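Local coordinates for TRAP dicarboxylate transporter, DctP subunit (Anaerococcus prevoti, PDB 4N91), which probably serves as the extracytoplasmic solute-binding component of a TRAP transporter and binds D-glucuronate in both its alpha and beta forms, at residues I174-S179 with R184-L189. Sequence-based numbering, arbitrary orientation.
Sequences IRVQQS and RMMDLL. With BDP (beta-D-glucopyranuronic acid), chain C.
Met-186, modelled as selenomethionine, carries the helix side of the contact, touching Ile-174 and Val-176, two positions on the same face of strand 173-176. From CB, which points at the strand, the chain goes to CG, set beside the backbone N (chi1 -60°); CG lies 3.8 Å from Val-176 CG1, the two side chains running past each other in opposite directions. SE of Met-186 passes beside Val-176 CG1 at 4.2 Å, and the bends at chi2 and chi3 turn CE onto Ile-174, 3.9 Å from its CG1 and equally near its CB, the two side chains crossing at about a right angle. No hydrogen bond crosses between residues 174-179 and 184-189; the contact is wholly apolar.

Between Ile-174 and Val-176, Arg-175 leaves from the other face of the strand. Its guanidinium grips the glucuronate carboxylate with two hydrogen bonds: NH1 to BDP O6B at 2.7 Å and NH2 to BDP O6A at 2.9 Å, both nearly straight (172° and 169°). NH2 also bonds to Met-196 O. Gln-177 packs its amide against the same carboxylate, its CD 3.5 Å from BDP C6, while its NE2 bonds to Ser-95 OG. With Gln-177 cut back to an alanine, Ser-95 OG is likely to lose this partner and the carboxylate the amide packed beside it.

Strand 173-176, helix 180-188 and strand 192-195 form a beta-alpha-beta unit, its two strands parallel and hydrogen-bonded through Ile-174 and Val-176. Met-186 also packs on Ala-193 of the second strand and on Phe-156 of strand 154-158, while Met-185 and Leu-188 of the helix rest on helix 301-317.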
loop_
_atom_site.group_PDB
_atom_site.type_symbol
_atom_site.label_atom_id
_atom_site.label_comp_id
_atom_site.label_asym_id
_atom_site.label_seq_id
_atom_site.Cartn_x
_atom_site.Cartn_y
_atom_site.Cartn_z
ATOM N N ILE A 174 2.212 -15.018 10.877
ATOM C CA ILE A 174 2.641 -13.703 10.432
ATOM C C ILE A 174 1.433 -12.952 9.933
ATOM O O ILE A 174 0.696 -13.467 9.095
ATOM C CB ILE A 174 3.663 -13.812 9.287
ATOM C CG1 ILE A 174 4.896 -14.586 9.766
ATOM C CG2 ILE A 174 4.006 -12.450 8.742
ATOM C CD1 ILE A 174 5.680 -13.915 10.890
ATOM N N ARG A 175 1.221 -11.740 10.431
ATOM C CA ARG A 175 0.094 -10.931 9.958
ATOM C C ARG A 175 0.353 -10.475 8.529
ATOM O O ARG A 175 1.488 -10.089 8.170
ATOM C CB ARG A 175 -0.144 -9.716 10.856
ATOM C CG ARG A 175 -1.284 -8.832 10.395
ATOM C CD ARG A 175 -0.835 -7.699 9.467
ATOM N NE ARG A 175 -1.944 -6.903 8.979
ATOM C CZ ARG A 175 -1.793 -5.818 8.232
ATOM N NH1 ARG A 175 -0.568 -5.422 7.901
ATOM N NH2 ARG A 175 -2.854 -5.137 7.823
ATOM N N VAL A 176 -0.704 -10.532 7.723
ATOM C CA VAL A 176 -0.709 -9.946 6.394
ATOM C C VAL A 176 -2.001 -9.135 6.248
ATOM O O VAL A 176 -2.869 -9.164 7.115
ATOM C CB VAL A 176 -0.621 -11.001 5.291
ATOM C CG1 VAL A 176 0.722 -11.727 5.401
ATOM C CG2 VAL A 176 -1.769 -11.979 5.395
ATOM N N GLN A 177 -2.087 -8.373 5.168
ATOM C CA GLN A 177 -3.323 -7.688 4.836
ATOM C C GLN A 177 -4.347 -8.689 4.334
ATOM O O GLN A 177 -4.025 -9.866 4.122
ATOM C CB GLN A 177 -3.050 -6.630 3.788
ATOM C CG GLN A 177 -2.032 -5.584 4.254
ATOM C CD GLN A 177 -1.897 -4.457 3.248
ATOM O OE1 GLN A 177 -2.729 -3.551 3.193
ATOM N NE2 GLN A 177 -0.874 -4.523 2.448
ATOM N N GLN A 178 -5.590 -8.237 4.178
ATOM C CA GLN A 178 -6.656 -9.093 3.675
ATOM C C GLN A 178 -6.501 -9.265 2.164
ATOM O O GLN A 178 -7.183 -8.622 1.359
ATOM C CB GLN A 178 -8.043 -8.560 4.038
ATOM C CG GLN A 178 -9.139 -9.612 3.845
ATOM C CD GLN A 178 -10.544 -9.108 4.137
ATOM O OE1 GLN A 178 -11.356 -8.966 3.233
ATOM N NE2 GLN A 178 -10.831 -8.841 5.396
ATOM N N SER A 179 -5.595 -10.163 1.807
ATOM C CA SER A 179 -5.095 -10.319 0.462
ATOM C C SER A 179 -4.793 -11.788 0.173
ATOM O O SER A 179 -3.856 -12.359 0.747
ATOM C CB SER A 179 -3.783 -9.535 0.361
ATOM O OG SER A 179 -3.080 -9.860 -0.831
ATOM N N ARG A 184 -1.191 -16.763 0.099
ATOM C CA ARG A 184 -0.476 -17.759 -0.682
ATOM C C ARG A 184 1.045 -17.595 -0.545
ATOM O O ARG A 184 1.772 -18.572 -0.464
ATOM C CB ARG A 184 -0.895 -17.693 -2.150
ATOM C CG ARG A 184 -0.194 -18.677 -3.044
ATOM C CD ARG A 184 -0.474 -20.114 -2.686
ATOM N NE ARG A 184 0.138 -20.995 -3.681
ATOM C CZ ARG A 184 0.526 -22.242 -3.446
ATOM N NH1 ARG A 184 0.352 -22.789 -2.243
ATOM N NH2 ARG A 184 1.094 -22.943 -4.420
HETATM N N MSE A 185 1.522 -16.358 -0.512
HETATM C CA MSE A 185 2.943 -16.116 -0.321
HETATM C C MSE A 185 3.418 -16.736 0.997
HETATM O O MSE A 185 4.499 -17.345 1.054
HETATM C CB MSE A 185 3.235 -14.614 -0.330
HETATM C CG MSE A 185 4.717 -14.307 -0.271
HETATM SE SE MSE A 185 5.042 -12.371 -0.133
HETATM C CE MSE A 185 4.505 -12.111 1.739
HETATM N N MSE A 186 2.632 -16.591 2.069
HETATM C CA MSE A 186 3.066 -17.143 3.357
HETATM C C MSE A 186 3.074 -18.669 3.291
HETATM O O MSE A 186 3.972 -19.298 3.856
HETATM C CB MSE A 186 2.209 -16.684 4.528
HETATM C CG MSE A 186 2.187 -15.182 4.735
HETATM SE SE MSE A 186 3.977 -14.347 4.804
HETATM C CE MSE A 186 4.849 -15.522 6.024
ATOM N N ASP A 187 2.088 -19.252 2.598
ATOM C CA ASP A 187 2.030 -20.699 2.444
ATOM C C ASP A 187 3.289 -21.229 1.740
ATOM O O ASP A 187 3.870 -22.240 2.170
ATOM C CB ASP A 187 0.817 -21.108 1.624
ATOM C CG ASP A 187 -0.485 -20.942 2.354
ATOM O OD1 ASP A 187 -0.498 -20.847 3.606
ATOM O OD2 ASP A 187 -1.514 -20.939 1.651
ATOM N N LEU A 188 3.711 -20.556 0.669
ATOM C CA LEU A 188 4.901 -20.956 -0.081
ATOM C C LEU A 188 6.190 -20.783 0.713
ATOM O O LEU A 188 7.180 -21.476 0.476
ATOM C CB LEU A 188 4.997 -20.148 -1.372
ATOM C CG LEU A 188 3.994 -20.535 -2.445
ATOM C CD1 LEU A 188 3.906 -19.441 -3.498
ATOM C CD2 LEU A 188 4.410 -21.876 -3.060
ATOM N N LEU A 189 6.184 -19.842 1.648
ATOM C CA LEU A 189 7.296 -19.675 2.582
ATOM C C LEU A 189 7.279 -20.680 3.750
ATOM O O LEU A 189 8.109 -20.588 4.665
ATOM C CB LEU A 189 7.279 -18.248 3.139
ATOM C CG LEU A 189 7.626 -17.162 2.125
ATOM C CD1 LEU A 189 7.292 -15.736 2.644
ATOM C CD2 LEU A 189 9.116 -17.256 1.796
HETATM C C1 BDP C . 1.096 0.285 4.965
HETATM C C2 BDP C . 0.241 0.810 3.905
HETATM C C3 BDP C . -1.190 0.836 4.356
HETATM C C4 BDP C . -1.644 -0.472 4.718
HETATM C C5 BDP C . -0.744 -1.034 5.747
HETATM C C6 BDP C . -1.086 -2.511 6.072
HETATM O O2 BDP C . 0.635 2.239 3.878
HETATM O O3 BDP C . -2.036 1.400 3.300
HETATM O O4 BDP C . -2.916 -0.521 5.120
HETATM O O5 BDP C . 0.650 -1.034 5.278
HETATM O O6A BDP C . -2.264 -2.718 6.434
HETATM O O1 BDP C . 2.392 0.030 4.365
HETATM O O6B BDP C . -0.153 -3.339 6.178
#